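Local coordinates for protein malate dehydrogenase (Plasmodium falciparum, PDB 5NFR) that probably interconverts malate and oxaloacetate with NAD as cofactor, as a malate dehydrogenase of the lactate/malate dehydrogenase superfamily, at residues Q182-V187 with V282-T287. Numbering follows the deposited sequence.
Sequences QRYTSV and VEFPLT
In the C-terminal domain of this lactate/malate dehydrogenase, away from the predicted active site, R183 and Y184 at the type I turn interrupting strand 179-187 meet F284 to T287 of the loop leading into helix 288-311, beside a subunit interface. The two backbones stay apart, with the CA atoms of R183 and L286 separated by 9.5 Å, and the side chains of R183 and Y184 bridge the distance. The Y184 ring runs out to the loop with CG beside the backbone N (chi1 -65°) and anti to the carbonyl carbon. Its CE1 packs against F284 CB at 3.8 Å and, more loosely, L286 CD1, while its OH comes within 3.0 Å of P285 O and is hydrogen-bonded to E194 of the second subunit. The R183 chain bends at chi3 (59°), and Y184 CE2 lies against one face of its guanidinium, 3.3 Å from the guanidinium plane and offset toward the rim of the group. P285 O is near that plane at the guanidinium edge, 3.6 Å from R183 NH2. Two carboxylates hold the group: NH1 forms a salt bridge with E290, which also accepts a hydrogen bond from T287 N, at the N-cap position right before helix 288-311, and NH2 forms one with E194 of the second subunit. The F284 ring stacks edge-to-face on F195 of that subunit; within the chain, Y184 rests on V169 of strand 166-171, and L286 touches both L171 of that strand and Y294 of helix 288-311.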
loop_
_atom_site.group_PDB
_atom_site.type_symbol
_atom_site.label_atom_id
_atom_site.label_comp_id
_atom_site.label_asym_id
_atom_site.label_seq_id
_atom_site.Cartn_x
_atom_site.Cartn_y
_atom_site.Cartn_z
ATOM N N GLN A 182 -17.630 -20.829 -17.911
ATOM C CA GLN A 182 -18.682 -20.065 -18.570
ATOM C C GLN A 182 -19.387 -20.833 -19.636
ATOM O O GLN A 182 -20.592 -20.757 -19.745
ATOM C CB GLN A 182 -18.101 -18.842 -19.256
ATOM C CG GLN A 182 -17.387 -17.896 -18.314
ATOM C CD GLN A 182 -16.940 -16.604 -18.952
ATOM O OE1 GLN A 182 -15.982 -16.016 -18.473
ATOM N NE2 GLN A 182 -17.661 -16.108 -19.973
ATOM N N ARG A 183 -18.614 -21.537 -20.459
ATOM C CA ARG A 183 -19.181 -22.401 -21.501
ATOM C C ARG A 183 -20.187 -23.419 -20.940
ATOM O O ARG A 183 -21.138 -23.787 -21.649
ATOM C CB ARG A 183 -18.090 -23.207 -22.260
ATOM C CG ARG A 183 -17.455 -22.487 -23.429
ATOM C CD ARG A 183 -16.310 -23.285 -24.033
ATOM N NE ARG A 183 -16.745 -24.590 -24.510
ATOM C CZ ARG A 183 -16.289 -25.793 -24.135
ATOM N NH1 ARG A 183 -15.308 -25.959 -23.265
ATOM N NH2 ARG A 183 -16.855 -26.865 -24.648
ATOM N N TYR A 184 -19.915 -23.930 -19.726
ATOM C CA TYR A 184 -20.758 -24.931 -19.069
ATOM C C TYR A 184 -21.617 -24.295 -17.986
ATOM O O TYR A 184 -21.835 -24.900 -16.958
ATOM C CB TYR A 184 -19.889 -26.080 -18.506
ATOM C CG TYR A 184 -19.132 -26.950 -19.549
ATOM C CD1 TYR A 184 -18.229 -27.916 -19.139
ATOM C CD2 TYR A 184 -19.287 -26.762 -20.915
ATOM C CE1 TYR A 184 -17.521 -28.667 -20.053
ATOM C CE2 TYR A 184 -18.594 -27.508 -21.849
ATOM C CZ TYR A 184 -17.720 -28.475 -21.435
ATOM O OH TYR A 184 -16.984 -29.172 -22.366
ATOM N N THR A 185 -22.084 -23.078 -18.238
ATOM C CA THR A 185 -23.059 -22.420 -17.397
ATOM C C THR A 185 -24.322 -22.172 -18.200
ATOM O O THR A 185 -24.289 -21.598 -19.279
ATOM C CB THR A 185 -22.528 -21.030 -16.919
ATOM O OG1 THR A 185 -21.248 -21.163 -16.283
ATOM C CG2 THR A 185 -23.512 -20.379 -16.000
ATOM N N SER A 186 -25.451 -22.603 -17.681
ATOM C CA SER A 186 -26.717 -22.391 -18.365
ATOM C C SER A 186 -27.801 -21.881 -17.403
ATOM O O SER A 186 -27.796 -22.205 -16.218
ATOM C CB SER A 186 -27.183 -23.688 -19.087
ATOM O OG SER A 186 -27.479 -24.698 -18.151
ATOM N N VAL A 187 -28.795 -21.212 -17.987
ATOM C CA VAL A 187 -30.005 -20.770 -17.278
ATOM C C VAL A 187 -31.187 -21.515 -17.915
ATOM O O VAL A 187 -31.609 -21.198 -19.036
ATOM C CB VAL A 187 -30.191 -19.230 -17.389
ATOM C CG1 VAL A 187 -31.415 -18.780 -16.584
ATOM C CG2 VAL A 187 -28.925 -18.505 -16.928
ATOM N N VAL A 282 -16.077 -38.127 -15.098
ATOM C CA VAL A 282 -16.479 -38.036 -16.483
ATOM C C VAL A 282 -15.671 -36.912 -17.088
ATOM O O VAL A 282 -15.602 -35.814 -16.537
ATOM C CB VAL A 282 -17.991 -37.699 -16.617
ATOM C CG1 VAL A 282 -18.426 -37.694 -18.074
ATOM C CG2 VAL A 282 -18.863 -38.699 -15.869
ATOM N N GLU A 283 -15.046 -37.154 -18.219
ATOM C CA GLU A 283 -14.259 -36.143 -18.891
ATOM C C GLU A 283 -15.066 -35.461 -19.958
ATOM O O GLU A 283 -15.576 -36.124 -20.855
ATOM C CB GLU A 283 -12.987 -36.744 -19.516
ATOM C CG GLU A 283 -12.023 -35.643 -20.018
ATOM C CD GLU A 283 -10.782 -36.176 -20.685
ATOM O OE1 GLU A 283 -10.654 -36.009 -21.903
ATOM O OE2 GLU A 283 -9.950 -36.810 -20.020
ATOM N N PHE A 284 -15.112 -34.148 -19.953
ATOM C CA PHE A 284 -15.717 -33.379 -21.038
ATOM C C PHE A 284 -14.639 -32.648 -21.834
ATOM O O PHE A 284 -13.579 -32.313 -21.295
ATOM C CB PHE A 284 -16.761 -32.361 -20.485
ATOM C CG PHE A 284 -17.971 -33.005 -19.915
ATOM C CD1 PHE A 284 -18.143 -33.064 -18.572
ATOM C CD2 PHE A 284 -18.878 -33.615 -20.725
ATOM C CE1 PHE A 284 -19.218 -33.726 -18.026
ATOM C CE2 PHE A 284 -19.963 -34.293 -20.203
ATOM C CZ PHE A 284 -20.128 -34.349 -18.840
ATOM N N PRO A 285 -14.928 -32.319 -23.113
ATOM C CA PRO A 285 -13.904 -31.698 -23.963
ATOM C C PRO A 285 -13.633 -30.261 -23.625
ATOM O O PRO A 285 -14.410 -29.387 -23.957
ATOM C CB PRO A 285 -14.481 -31.849 -25.395
ATOM C CG PRO A 285 -15.798 -32.531 -25.245
ATOM C CD PRO A 285 -16.217 -32.435 -23.825
ATOM N N LEU A 286 -12.545 -30.008 -22.925
ATOM C CA LEU A 286 -12.108 -28.626 -22.590
ATOM C C LEU A 286 -11.317 -27.956 -23.717
ATOM O O LEU A 286 -10.676 -28.645 -24.532
ATOM C CB LEU A 286 -11.242 -28.669 -21.358
ATOM C CG LEU A 286 -11.923 -28.507 -19.996
ATOM C CD1 LEU A 286 -13.338 -29.039 -19.927
ATOM C CD2 LEU A 286 -11.069 -29.157 -18.916
ATOM N N THR A 287 -11.378 -26.629 -23.799
ATOM C CA THR A 287 -10.450 -25.873 -24.681
ATOM C C THR A 287 -9.042 -25.939 -24.082
ATOM O O THR A 287 -8.887 -26.308 -22.918
ATOM C CB THR A 287 -10.843 -24.390 -24.877
ATOM O OG1 THR A 287 -10.736 -23.691 -23.633
ATOM C CG2 THR A 287 -12.253 -24.247 -25.445
#